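Local structure of phenazine-1-carboxylate N-methyltransferase (Pseudomonas aeruginosa, 2IP2) at residues A[236-242]-A[267-272]; A[24-28]-A[61-65]; A[92-98]-A[148-152]; A[106-110]-A[289-294]. The protein catalyses the S-adenosyl-L-methionine-dependent N-methylation of phenazine-1-carboxylate to 5-methylphenazine-1-carboxylate, a step in the biosynthesis of the blue virulence pigment pyocyanin. All blocks are in the same frame, centred on the assembly; numbering follows the deposited sequence.

Interaction 1 of 4, residues A[236-242]-A[267-272]; sequences IYLLSRI and RVVVIE
Strands 236-240 and 267-272 run side by side in the same direction, at 18° to each other with axes 4.6 Å apart, and I236 pairs with R267, Y237 with V268, and so on to S240 with I271. Five backbone hydrogen bonds zip them together. Y237 N donates to R267 O, and Y237 O accepts from V269 N at 2.7 Å; L239 repeats the pattern with V269 O and I271 N, and R241 N closes the ladder on I271 O. Helix 248-261 links the two strands in a beta-alpha-beta crossover of the Rossmann-like sheet of class I methyltransferases, where strand 170-174 flanks 236-240 and the antiparallel strand 326-333 flanks 267-272. On one face, the CG2 methyls of I236 and V269 meet at 3.9 Å, while CD2 of L238 lies along V269, 4.1 Å from its CB, and L181 of helix 180-188 packs over L238, S240 and I271. On the other face, V268 splits its branches: CG1, anti to the backbone N (chi1 157°), meets L239 CD2 at 4.0 Å, and CG2 meets Y237 CB. The Y237 ring leads away from strand 267-272, and its hydroxyl bonds to P231 O and G234 N. Beyond the strand ends the chain turns at R241, a predicted S-adenosyl-L-methionine ligand, and OE2 of E272, lying close by this turn, accepts a weak hydrogen bond from G244 N.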
loop_
_atom_site.group_PDB
_atom_site.type_symbol
_atom_site.label_atom_id
_atom_site.label_comp_id
_atom_site.label_asym_id
_atom_site.label_seq_id
_atom_site.Cartn_x
_atom_site.Cartn_y
_atom_site.Cartn_z
ATOM N N ILE A 236 39.308 10.929 -2.406
ATOM C CA ILE A 236 37.837 10.965 -2.289
ATOM C C ILE A 236 37.435 10.453 -0.878
ATOM O O ILE A 236 37.810 9.324 -0.500
ATOM C CB ILE A 236 37.176 10.102 -3.389
ATOM C CG1 ILE A 236 37.511 10.652 -4.778
ATOM C CG2 ILE A 236 35.642 10.078 -3.175
ATOM C CD1 ILE A 236 37.331 9.669 -5.923
ATOM N N TYR A 237 36.699 11.276 -0.130
ATOM C CA TYR A 237 36.172 10.933 1.222
ATOM C C TYR A 237 34.663 10.738 1.086
ATOM O O TYR A 237 33.933 11.691 0.848
ATOM C CB TYR A 237 36.456 12.045 2.237
ATOM C CG TYR A 237 37.927 11.967 2.641
ATOM C CD1 TYR A 237 38.937 12.346 1.739
ATOM C CD2 TYR A 237 38.287 11.481 3.905
ATOM C CE1 TYR A 237 40.294 12.217 2.123
ATOM C CE2 TYR A 237 39.628 11.369 4.283
ATOM C CZ TYR A 237 40.618 11.738 3.379
ATOM O OH TYR A 237 41.958 11.585 3.748
ATOM N N LEU A 238 34.237 9.493 1.265
ATOM C CA LEU A 238 32.823 9.090 1.076
ATOM C C LEU A 238 32.183 9.108 2.437
ATOM O O LEU A 238 32.679 8.445 3.367
ATOM C CB LEU A 238 32.834 7.668 0.543
ATOM C CG LEU A 238 33.568 7.477 -0.775
ATOM C CD1 LEU A 238 33.979 6.001 -0.886
ATOM C CD2 LEU A 238 32.812 8.056 -1.965
ATOM N N LEU A 239 31.084 9.867 2.561
ATOM C CA LEU A 239 30.294 10.025 3.768
ATOM C C LEU A 239 28.887 9.497 3.436
ATOM O O LEU A 239 28.041 10.256 2.996
ATOM C CB LEU A 239 30.212 11.540 4.165
ATOM C CG LEU A 239 31.334 12.073 5.075
ATOM C CD1 LEU A 239 32.729 11.689 4.560
ATOM C CD2 LEU A 239 31.222 13.615 5.298
ATOM N N SER A 240 28.691 8.178 3.572
ATOM C CA SER A 240 27.464 7.534 3.087
ATOM C C SER A 240 26.598 7.264 4.281
ATOM O O SER A 240 27.004 6.533 5.208
ATOM C CB SER A 240 27.793 6.229 2.348
ATOM O OG SER A 240 26.630 5.459 2.016
ATOM N N ARG A 241 25.416 7.864 4.278
ATOM C CA ARG A 241 24.464 7.666 5.360
ATOM C C ARG A 241 25.123 7.863 6.725
ATOM O O ARG A 241 24.904 7.071 7.628
ATOM C CB ARG A 241 23.858 6.255 5.274
ATOM C CG ARG A 241 23.080 6.023 4.022
ATOM C CD ARG A 241 22.072 4.872 4.192
ATOM N NE ARG A 241 22.497 3.624 3.538
ATOM C CZ ARG A 241 22.429 3.403 2.221
ATOM N NH1 ARG A 241 21.970 4.356 1.408
ATOM N NH2 ARG A 241 22.821 2.230 1.705
ATOM N N ILE A 242 25.956 8.894 6.848
ATOM C CA ILE A 242 26.672 9.140 8.082
ATOM C C ILE A 242 26.290 10.504 8.685
ATOM O O ILE A 242 26.103 10.614 9.870
ATOM C CB ILE A 242 28.214 8.891 7.931
ATOM C CG1 ILE A 242 28.832 8.444 9.266
ATOM C CG2 ILE A 242 28.920 10.099 7.338
ATOM C CD1 ILE A 242 28.546 6.962 9.696
ATOM N N ARG A 267 38.126 15.490 -2.634
ATOM C CA ARG A 267 36.690 15.750 -2.663
ATOM C C ARG A 267 36.106 15.081 -1.437
ATOM O O ARG A 267 36.615 14.066 -1.006
ATOM C CB ARG A 267 36.009 15.164 -3.934
ATOM C CG ARG A 267 36.371 15.858 -5.304
ATOM C CD ARG A 267 36.123 17.382 -5.188
ATOM N NE ARG A 267 36.326 18.135 -6.428
ATOM C CZ ARG A 267 37.430 18.847 -6.701
ATOM N NH1 ARG A 267 37.521 19.513 -7.837
ATOM N NH2 ARG A 267 38.454 18.885 -5.845
ATOM N N VAL A 268 35.067 15.692 -0.873
ATOM C CA VAL A 268 34.194 15.013 0.081
ATOM C C VAL A 268 32.911 14.718 -0.695
ATOM O O VAL A 268 32.432 15.551 -1.492
ATOM C CB VAL A 268 33.932 15.848 1.346
ATOM C CG1 VAL A 268 32.653 15.426 2.048
ATOM C CG2 VAL A 268 35.128 15.749 2.329
ATOM N N VAL A 269 32.390 13.498 -0.513
ATOM C CA VAL A 269 31.233 13.046 -1.280
ATOM C C VAL A 269 30.204 12.525 -0.259
ATOM O O VAL A 269 30.464 11.542 0.451
ATOM C CB VAL A 269 31.618 11.919 -2.296
ATOM C CG1 VAL A 269 30.317 11.256 -2.925
ATOM C CG2 VAL A 269 32.574 12.465 -3.396
ATOM N N VAL A 270 29.080 13.237 -0.145
ATOM C CA VAL A 270 28.038 12.893 0.796
ATOM C C VAL A 270 26.964 12.116 0.021
ATOM O O VAL A 270 26.467 12.570 -1.045
ATOM C CB VAL A 270 27.413 14.155 1.371
ATOM C CG1 VAL A 270 26.242 13.796 2.271
ATOM C CG2 VAL A 270 28.477 15.024 2.130
ATOM N N ILE A 271 26.653 10.913 0.493
ATOM C CA ILE A 271 25.653 10.085 -0.196
ATOM C C ILE A 271 24.565 9.924 0.819
ATOM O O ILE A 271 24.815 9.310 1.857
ATOM C CB ILE A 271 26.248 8.713 -0.580
ATOM C CG1 ILE A 271 27.456 8.900 -1.494
ATOM C CG2 ILE A 271 25.193 7.831 -1.240
ATOM C CD1 ILE A 271 28.477 7.783 -1.342
ATOM N N GLU A 272 23.372 10.508 0.564
ATOM C CA GLU A 272 22.323 10.510 1.576
ATOM C C GLU A 272 20.982 10.829 0.953
ATOM O O GLU A 272 20.928 11.502 -0.076
ATOM C CB GLU A 272 22.622 11.488 2.726
ATOM C CG GLU A 272 22.156 10.883 4.102
ATOM C CD GLU A 272 23.061 11.179 5.281
ATOM O OE1 GLU A 272 23.574 12.311 5.394
ATOM O OE2 GLU A 272 23.239 10.276 6.141
#

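Interaction 2 of 4, residues A[24-28]-A[61-65]; sequences CVYVA and LMRLL
C24 sets its side chain against three leucines of the facing helix: CB lies 4.0 Å from L61 CD1, CD2 of L65 comes up beside CB, and SG touches L64 CD1 at 3.7 Å in one of the two conformers of that leucine. The contact belongs to the N-terminal dimerisation domain, of the helix-turn-helix clan, where the long helix 6-30 crosses helix 55-67. The two short segments run at 119° to each other with axes 10.8 Å apart, a wide separation filled by branched aliphatic side chains. L61 spreads its two methyls over different neighbours. Its first torsion (chi1 176°) carries CG toward helix 6-30, and chi2 then parts the methyls, CD1 going to C24 and CD2 to CG1 of V27, the latter 4.0 Å away. L65 divides its branches in the same manner, one turn further along. There CG lies anti to the carbonyl carbon (chi1 -71°), with CD2 crossing V25 at a slant. All seven contacting residues are buried, and the interface between these segments is wholly apolar. Outside it, L33 of helix 33-38 touches both A28 and L61, and F71 of strand 71-72 touches A28 and L65. The second subunit comes in around C24 and L64, which pack on its W110 and V289 respectively. At the A28 end, the approach is set by a bare methyl, with A28 CB 3.7 Å from CD1 of L65.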
loop_
_atom_site.group_PDB
_atom_site.type_symbol
_atom_site.label_atom_id
_atom_site.label_comp_id
_atom_site.label_asym_id
_atom_site.label_seq_id
_atom_site.Cartn_x
_atom_site.Cartn_y
_atom_site.Cartn_z
ATOM N N CYS A 24 0.268 -8.696 -1.396
ATOM C CA CYS A 24 0.339 -9.633 -2.535
ATOM C C CYS A 24 1.768 -9.813 -3.074
ATOM O O CYS A 24 2.191 -10.938 -3.341
ATOM C CB CYS A 24 -0.611 -9.191 -3.631
ATOM S SG CYS A 24 -2.325 -9.487 -3.210
ATOM N N VAL A 25 2.564 -8.742 -3.168
ATOM C CA VAL A 25 3.965 -8.911 -3.641
ATOM C C VAL A 25 4.776 -9.634 -2.569
ATOM O O VAL A 25 5.623 -10.499 -2.878
ATOM C CB VAL A 25 4.564 -7.466 -4.010
ATOM C CG1 VAL A 25 6.103 -7.541 -4.206
ATOM C CG2 VAL A 25 3.869 -6.974 -5.235
ATOM N N TYR A 26 4.485 -9.324 -1.302
ATOM C CA TYR A 26 5.204 -10.017 -0.206
ATOM C C TYR A 26 4.946 -11.545 -0.303
ATOM O O TYR A 26 5.868 -12.365 -0.246
ATOM C CB TYR A 26 4.790 -9.400 1.165
ATOM C CG TYR A 26 5.270 -10.258 2.339
ATOM C CD1 TYR A 26 6.646 -10.362 2.657
ATOM C CD2 TYR A 26 4.360 -11.088 3.015
ATOM C CE1 TYR A 26 7.065 -11.197 3.742
ATOM C CE2 TYR A 26 4.768 -11.914 4.050
ATOM C CZ TYR A 26 6.111 -11.973 4.398
ATOM O OH TYR A 26 6.440 -12.830 5.424
ATOM N N VAL A 27 3.688 -11.898 -0.506
ATOM C CA VAL A 27 3.337 -13.263 -0.663
ATOM C C VAL A 27 4.019 -13.930 -1.838
ATOM O O VAL A 27 4.575 -15.027 -1.700
ATOM C CB VAL A 27 1.798 -13.424 -0.737
ATOM C CG1 VAL A 27 1.448 -14.879 -1.151
ATOM C CG2 VAL A 27 1.098 -13.058 0.623
ATOM N N ALA A 28 3.970 -13.321 -3.009
ATOM C CA ALA A 28 4.658 -13.903 -4.186
ATOM C C ALA A 28 6.152 -14.135 -3.865
ATOM O O ALA A 28 6.747 -15.140 -4.308
ATOM C CB ALA A 28 4.533 -12.935 -5.410
ATOM N N LEU A 61 -4.329 -14.902 -7.341
ATOM C CA LEU A 61 -3.135 -14.121 -7.015
ATOM C C LEU A 61 -2.414 -13.681 -8.286
ATOM O O LEU A 61 -2.016 -12.525 -8.427
ATOM C CB LEU A 61 -2.201 -14.919 -6.055
ATOM C CG LEU A 61 -0.832 -14.251 -5.688
ATOM C CD1 LEU A 61 -1.064 -12.962 -4.925
ATOM C CD2 LEU A 61 -0.101 -15.281 -4.795
ATOM N N MET A 62 -2.167 -14.640 -9.203
ATOM C CA MET A 62 -1.374 -14.339 -10.395
ATOM C C MET A 62 -2.135 -13.342 -11.309
ATOM O O MET A 62 -1.495 -12.479 -11.879
ATOM C CB MET A 62 -1.013 -15.625 -11.170
ATOM C CG MET A 62 -0.011 -16.584 -10.432
ATOM S SD MET A 62 1.585 -15.772 -10.217
ATOM C CE MET A 62 2.059 -15.324 -11.902
ATOM N N ARG A 63 -3.460 -13.498 -11.456
ATOM C CA ARG A 63 -4.293 -12.562 -12.201
ATOM C C ARG A 63 -4.061 -11.112 -11.717
ATOM O O ARG A 63 -3.869 -10.186 -12.531
ATOM C CB ARG A 63 -5.765 -12.908 -11.970
ATOM C CG ARG A 63 -6.707 -12.215 -12.842
ATOM C CD ARG A 63 -7.961 -13.120 -12.941
ATOM N NE ARG A 63 -8.688 -13.215 -11.677
ATOM C CZ ARG A 63 -9.935 -13.633 -11.629
ATOM N NH1 ARG A 63 -10.523 -13.995 -12.777
ATOM N NH2 ARG A 63 -10.603 -13.660 -10.487
ATOM N N LEU A 64 -4.075 -10.948 -10.394
ATOM C CA LEU A 64 -3.802 -9.665 -9.758
ATOM C C LEU A 64 -2.395 -9.136 -10.090
ATOM O O LEU A 64 -2.225 -7.982 -10.508
ATOM C CB LEU A 64 -3.966 -9.830 -8.230
ATOM C CG LEU A 64 -3.849 -8.564 -7.391
ATOM C CD1 LEU A 64 -4.605 -8.775 -6.093
ATOM C CD2 LEU A 64 -2.366 -8.215 -7.122
ATOM N N LEU A 65 -1.367 -9.968 -9.891
ATOM C CA LEU A 65 0.010 -9.495 -10.056
ATOM C C LEU A 65 0.262 -9.152 -11.525
ATOM O O LEU A 65 0.955 -8.168 -11.809
ATOM C CB LEU A 65 1.001 -10.553 -9.599
ATOM C CG LEU A 65 0.953 -10.683 -8.064
ATOM C CD1 LEU A 65 1.737 -11.910 -7.568
ATOM C CD2 LEU A 65 1.411 -9.379 -7.313
#

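Interaction 3 of 4, residues A[92-98]-A[148-152]; sequences EGSFRDM and LAMKA
L148 crosses the D97 side chain at a slant: L148 CB lies 3.6 Å from D97 CB, and L148 CG is 3.5 Å from OD2 of the carboxylate, so that an aliphatic chain runs across an acidic one. Its carbonyl oxygen is approached by two waters. One of them bonds also to D97 OD2; the other, whose oxygen accepts from M98 N at 2.9 Å, lies within hydrogen-bonding distance of S94 O as well, bridging the segments. A149 comes closest along the backbone, its CA 3.7 Å from that of M98. Its methyl rests against M98 CA and D97 O, and its carbonyl oxygen faces M98 CB at 3.5 Å. K151 then reaches outward, extended beyond CG, until NZ stands 3.5 Å from OE2 of E92 in a long salt bridge, made by one of two E92 conformers. A152 ends the walk in apolar surroundings: CB sits over one face of the F95 ring, 4.2 Å from its centroid and 26° off the normal, a CH-pi contact, while M98 SD touches the same methyl from another direction. S94, whose OG accepts from R96 N, caps the start of helix 96-102, and OG bonds also to R89 O. M150 packs on R241, the predicted cofactor ligand, just beyond strand 236-240. The contact therefore joins the beginning of helix 96-102 to the last part of helix 140-150 and the residues after it, while helix 6-30 of the second subunit packs its I13 on F95 and M98.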
loop_
_atom_site.group_PDB
_atom_site.type_symbol
_atom_site.label_atom_id
_atom_site.label_comp_id
_atom_site.label_asym_id
_atom_site.label_seq_id
_atom_site.Cartn_x
_atom_site.Cartn_y
_atom_site.Cartn_z
ATOM N N GLU A 92 21.719 -12.362 -6.543
ATOM C CA GLU A 92 22.600 -11.437 -5.801
ATOM C C GLU A 92 22.076 -10.030 -5.511
ATOM O O GLU A 92 22.000 -9.621 -4.328
ATOM C CB GLU A 92 24.002 -11.377 -6.427
ATOM C CG GLU A 92 25.035 -12.145 -5.616
ATOM C CD GLU A 92 25.575 -11.355 -4.424
ATOM O OE1 GLU A 92 26.812 -11.364 -4.232
ATOM O OE2 GLU A 92 24.777 -10.741 -3.679
ATOM N N GLY A 93 21.721 -9.281 -6.550
ATOM C CA GLY A 93 21.338 -7.888 -6.332
ATOM C C GLY A 93 19.856 -7.574 -6.472
ATOM O O GLY A 93 19.497 -6.521 -6.997
ATOM N N SER A 94 18.984 -8.493 -6.032
ATOM C CA SER A 94 17.542 -8.275 -6.228
ATOM C C SER A 94 16.972 -7.511 -5.031
ATOM O O SER A 94 17.664 -7.264 -4.035
ATOM C CB SER A 94 16.833 -9.613 -6.344
ATOM O OG SER A 94 16.989 -10.310 -5.115
ATOM N N PHE A 95 15.680 -7.190 -5.121
ATOM C CA PHE A 95 14.929 -6.591 -3.991
ATOM C C PHE A 95 14.313 -7.639 -3.060
ATOM O O PHE A 95 13.608 -7.299 -2.080
ATOM C CB PHE A 95 13.856 -5.684 -4.554
ATOM C CG PHE A 95 14.390 -4.394 -5.109
ATOM C CD1 PHE A 95 15.717 -4.274 -5.479
ATOM C CD2 PHE A 95 13.565 -3.280 -5.240
ATOM C CE1 PHE A 95 16.215 -3.073 -5.999
ATOM C CE2 PHE A 95 14.066 -2.050 -5.749
ATOM C CZ PHE A 95 15.384 -1.958 -6.132
ATOM N N ARG A 96 14.629 -8.912 -3.348
ATOM C CA ARG A 96 13.947 -10.024 -2.659
ATOM C C ARG A 96 14.051 -9.909 -1.142
ATOM O O ARG A 96 13.045 -9.930 -0.451
ATOM C CB ARG A 96 14.470 -11.401 -3.122
ATOM C CG ARG A 96 13.985 -12.525 -2.245
ATOM C CD ARG A 96 14.414 -13.981 -2.704
ATOM N NE ARG A 96 14.384 -14.855 -1.522
ATOM C CZ ARG A 96 13.341 -15.577 -1.126
ATOM N NH1 ARG A 96 12.223 -15.600 -1.835
ATOM N NH2 ARG A 96 13.442 -16.304 -0.028
ATOM N N ASP A 97 15.273 -9.812 -0.603
ATOM C CA ASP A 97 15.418 -9.745 0.854
ATOM C C ASP A 97 14.847 -8.472 1.437
ATOM O O ASP A 97 14.465 -8.472 2.591
ATOM C CB ASP A 97 16.897 -9.825 1.230
ATOM C CG ASP A 97 17.438 -11.195 0.905
ATOM O OD1 ASP A 97 16.783 -12.186 1.341
ATOM O OD2 ASP A 97 18.411 -11.272 0.152
ATOM N N MET A 98 14.897 -7.388 0.676
ATOM C CA MET A 98 14.268 -6.119 1.139
ATOM C C MET A 98 12.736 -6.297 1.259
ATOM O O MET A 98 12.131 -5.970 2.303
ATOM C CB MET A 98 14.609 -4.953 0.199
ATOM C CG MET A 98 14.108 -3.596 0.700
ATOM S SD MET A 98 13.946 -2.383 -0.598
ATOM C CE MET A 98 12.512 -3.124 -1.410
ATOM N N LEU A 148 21.047 -7.926 4.240
ATOM C CA LEU A 148 20.589 -8.396 2.930
ATOM C C LEU A 148 19.502 -7.460 2.363
ATOM O O LEU A 148 19.450 -7.182 1.165
ATOM C CB LEU A 148 20.030 -9.827 3.053
ATOM C CG LEU A 148 20.782 -11.141 2.781
ATOM C CD1 LEU A 148 22.250 -10.990 2.686
ATOM C CD2 LEU A 148 20.260 -12.323 3.745
ATOM N N ALA A 149 18.633 -6.965 3.223
ATOM C CA ALA A 149 17.621 -6.014 2.733
ATOM C C ALA A 149 18.258 -4.697 2.263
ATOM O O ALA A 149 17.791 -4.067 1.304
ATOM C CB ALA A 149 16.624 -5.757 3.776
ATOM N N MET A 150 19.317 -4.263 2.951
ATOM C CA MET A 150 19.988 -2.990 2.599
ATOM C C MET A 150 20.776 -3.098 1.289
ATOM O O MET A 150 21.044 -2.094 0.621
ATOM C CB MET A 150 20.884 -2.570 3.752
ATOM C CG MET A 150 20.123 -2.009 4.911
ATOM S SD MET A 150 19.012 -0.653 4.460
ATOM C CE MET A 150 20.188 0.629 3.930
ATOM N N LYS A 151 21.089 -4.326 0.887
ATOM C CA LYS A 151 21.670 -4.553 -0.437
ATOM C C LYS A 151 20.852 -4.031 -1.623
ATOM O O LYS A 151 21.437 -3.744 -2.695
ATOM C CB LYS A 151 22.008 -6.024 -0.619
ATOM C CG LYS A 151 23.251 -6.439 0.169
ATOM C CD LYS A 151 23.673 -7.799 -0.310
ATOM C CE LYS A 151 25.142 -8.036 -0.126
ATOM N NZ LYS A 151 25.496 -9.469 -0.494
ATOM N N ALA A 152 19.529 -3.882 -1.458
ATOM C CA ALA A 152 18.706 -3.327 -2.545
ATOM C C ALA A 152 19.232 -1.938 -2.953
ATOM O O ALA A 152 19.149 -1.536 -4.123
ATOM C CB ALA A 152 17.222 -3.266 -2.137
HETATM O O HOH W 1 17.159 -6.922 -1.042
HETATM O O HOH W 2 20.021 -9.303 -0.611
#

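Interaction 4 of 4, residues A[106-110]-A[289-294]; sequences FHAAW and VHLFMA
An aromatic cluster of F106, W110 and H290 joins helix 105-109 to helix 282-295 at the dimer interface. At its heart W110 NE1 donates to H290 ND1 over 3.1 Å, nearly straight at 171°, with each atom close to the plane of its partner's ring. The indole and imidazole are thus almost coplanar, meeting rim to rim. The CE1-NE2 side of the same imidazole turns its edge onto the face of F106, CE1 lying 3.4 Å from F106 CD2, in a T-shaped stack with planes at 83°. This arrangement ties helix 105-109 to helix 282-295 of the Rossmann-like methyltransferase domain, and W20, from helix 6-30 of the second subunit, stacks on both W110 and H290. M293 approaches the indole from one face. With CG anti to the backbone N (chi1 -165°) and bends at chi2 and chi3, its chain folds back over the ring: CG sits 3.6 Å from the centroid of the five-membered ring, almost on the normal, and SD stays farther above the six-membered ring in a longer Met-aromatic contact. V289 CG1 touches W110 CH2 at 3.7 Å, and A294 CB packs against F106 CE1 at 3.8 Å.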
loop_
_atom_site.group_PDB
_atom_site.type_symbol
_atom_site.label_atom_id
_atom_site.label_comp_id
_atom_site.label_asym_id
_atom_site.label_seq_id
_atom_site.Cartn_x
_atom_site.Cartn_y
_atom_site.Cartn_z
ATOM N N PHE A 106 9.079 -4.547 9.229
ATOM C CA PHE A 106 8.497 -3.202 9.034
ATOM C C PHE A 106 6.973 -3.148 8.866
ATOM O O PHE A 106 6.339 -2.113 9.129
ATOM C CB PHE A 106 9.191 -2.460 7.933
ATOM C CG PHE A 106 10.619 -2.081 8.280
ATOM C CD1 PHE A 106 11.014 -1.896 9.638
ATOM C CD2 PHE A 106 11.550 -1.882 7.244
ATOM C CE1 PHE A 106 12.357 -1.462 9.936
ATOM C CE2 PHE A 106 12.871 -1.491 7.524
ATOM C CZ PHE A 106 13.262 -1.242 8.858
ATOM N N HIS A 107 6.389 -4.250 8.444
ATOM C CA HIS A 107 4.903 -4.365 8.488
ATOM C C HIS A 107 4.440 -4.331 9.959
ATOM O O HIS A 107 3.457 -3.656 10.314
ATOM C CB HIS A 107 4.463 -5.689 7.861
ATOM C CG HIS A 107 2.980 -5.930 7.934
ATOM N ND1 HIS A 107 2.085 -5.337 7.067
ATOM C CD2 HIS A 107 2.238 -6.704 8.768
ATOM C CE1 HIS A 107 0.845 -5.722 7.367
ATOM N NE2 HIS A 107 0.915 -6.554 8.396
ATOM N N ALA A 108 5.145 -5.076 10.817
ATOM C CA ALA A 108 4.865 -4.972 12.242
ATOM C C ALA A 108 5.045 -3.563 12.774
ATOM O O ALA A 108 4.226 -3.071 13.577
ATOM C CB ALA A 108 5.791 -5.923 13.013
ATOM N N ALA A 109 6.112 -2.912 12.338
ATOM C CA ALA A 109 6.470 -1.517 12.789
ATOM C C ALA A 109 5.426 -0.498 12.425
ATOM O O ALA A 109 5.203 0.536 13.148
ATOM C CB ALA A 109 7.804 -1.097 12.162
ATOM N N TRP A 110 4.853 -0.701 11.240
ATOM C CA TRP A 110 3.891 0.243 10.722
ATOM C C TRP A 110 2.475 -0.006 11.195
ATOM O O TRP A 110 1.540 0.751 10.870
ATOM C CB TRP A 110 3.965 0.282 9.180
ATOM C CG TRP A 110 4.933 1.217 8.647
ATOM C CD1 TRP A 110 6.222 0.965 8.238
ATOM C CD2 TRP A 110 4.680 2.607 8.358
ATOM N NE1 TRP A 110 6.795 2.132 7.733
ATOM C CE2 TRP A 110 5.861 3.137 7.781
ATOM C CE3 TRP A 110 3.567 3.452 8.556
ATOM C CZ2 TRP A 110 5.980 4.470 7.402
ATOM C CZ3 TRP A 110 3.700 4.827 8.192
ATOM C CH2 TRP A 110 4.897 5.296 7.624
ATOM N N VAL A 289 9.155 9.565 6.595
ATOM C CA VAL A 289 8.248 9.136 7.664
ATOM C C VAL A 289 8.613 7.722 8.083
ATOM O O VAL A 289 8.621 7.382 9.275
ATOM C CB VAL A 289 6.749 9.308 7.316
ATOM C CG1 VAL A 289 5.884 8.805 8.485
ATOM C CG2 VAL A 289 6.391 10.834 7.114
ATOM N N HIS A 290 8.997 6.921 7.093
ATOM C CA HIS A 290 9.445 5.568 7.393
ATOM C C HIS A 290 10.677 5.564 8.315
ATOM O O HIS A 290 10.776 4.733 9.256
ATOM C CB HIS A 290 9.797 4.847 6.097
ATOM C CG HIS A 290 10.415 3.497 6.330
ATOM N ND1 HIS A 290 9.747 2.480 6.999
ATOM C CD2 HIS A 290 11.635 3.000 5.999
ATOM C CE1 HIS A 290 10.520 1.402 7.027
ATOM N NE2 HIS A 290 11.673 1.691 6.438
ATOM N N LEU A 291 11.614 6.490 8.079
ATOM C CA LEU A 291 12.818 6.587 8.934
ATOM C C LEU A 291 12.465 6.849 10.404
ATOM O O LEU A 291 13.067 6.254 11.316
ATOM C CB LEU A 291 13.798 7.644 8.372
ATOM C CG LEU A 291 15.199 7.722 8.992
ATOM C CD1 LEU A 291 15.799 6.325 9.153
ATOM C CD2 LEU A 291 16.106 8.527 8.096
ATOM N N PHE A 292 11.473 7.720 10.638
ATOM C CA PHE A 292 10.927 7.895 11.945
ATOM C C PHE A 292 10.311 6.576 12.464
ATOM O O PHE A 292 10.583 6.143 13.597
ATOM C CB PHE A 292 9.845 9.015 11.997
ATOM C CG PHE A 292 9.051 8.947 13.272
ATOM C CD1 PHE A 292 9.632 9.379 14.482
ATOM C CD2 PHE A 292 7.772 8.309 13.294
ATOM C CE1 PHE A 292 8.932 9.209 15.693
ATOM C CE2 PHE A 292 7.059 8.157 14.467
ATOM C CZ PHE A 292 7.643 8.606 15.697
ATOM N N MET A 293 9.483 5.947 11.614
ATOM C CA MET A 293 8.688 4.768 12.058
ATOM C C MET A 293 9.647 3.643 12.448
ATOM O O MET A 293 9.367 2.894 13.390
ATOM C CB MET A 293 7.722 4.307 10.971
ATOM C CG MET A 293 6.573 3.316 11.447
ATOM S SD MET A 293 5.574 4.199 12.659
ATOM C CE MET A 293 4.914 5.625 11.758
ATOM N N ALA A 294 10.804 3.578 11.776
ATOM C CA ALA A 294 11.753 2.488 12.030
ATOM C C ALA A 294 12.662 2.773 13.241
ATOM O O ALA A 294 12.844 1.935 14.082
ATOM C CB ALA A 294 12.591 2.226 10.838
#

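In the fold
Interactions 1, 2 and 4 are buried, whereas interaction 3 is only partly so. Interaction 1 lies in the methyltransferase sheet and interaction 2 in the dimerisation domain, on opposite sides of the chain's centre, with centres about 38 Å apart. Backbone hydrogen bonds organise the first; aliphatic groups and a cysteine sulfur make up the second. Between them, interactions 3 and 4 use the consecutive helices 96-102 and 105-109, and their segments alternate along the chain. Interaction 3 mixes water, charge and methyl contacts, interaction 4 rings and a side-chain hydrogen bond. Interaction 1 touches interaction 3 through R241 and M150, while interactions 2, 3 and 4 all meet the second subunit.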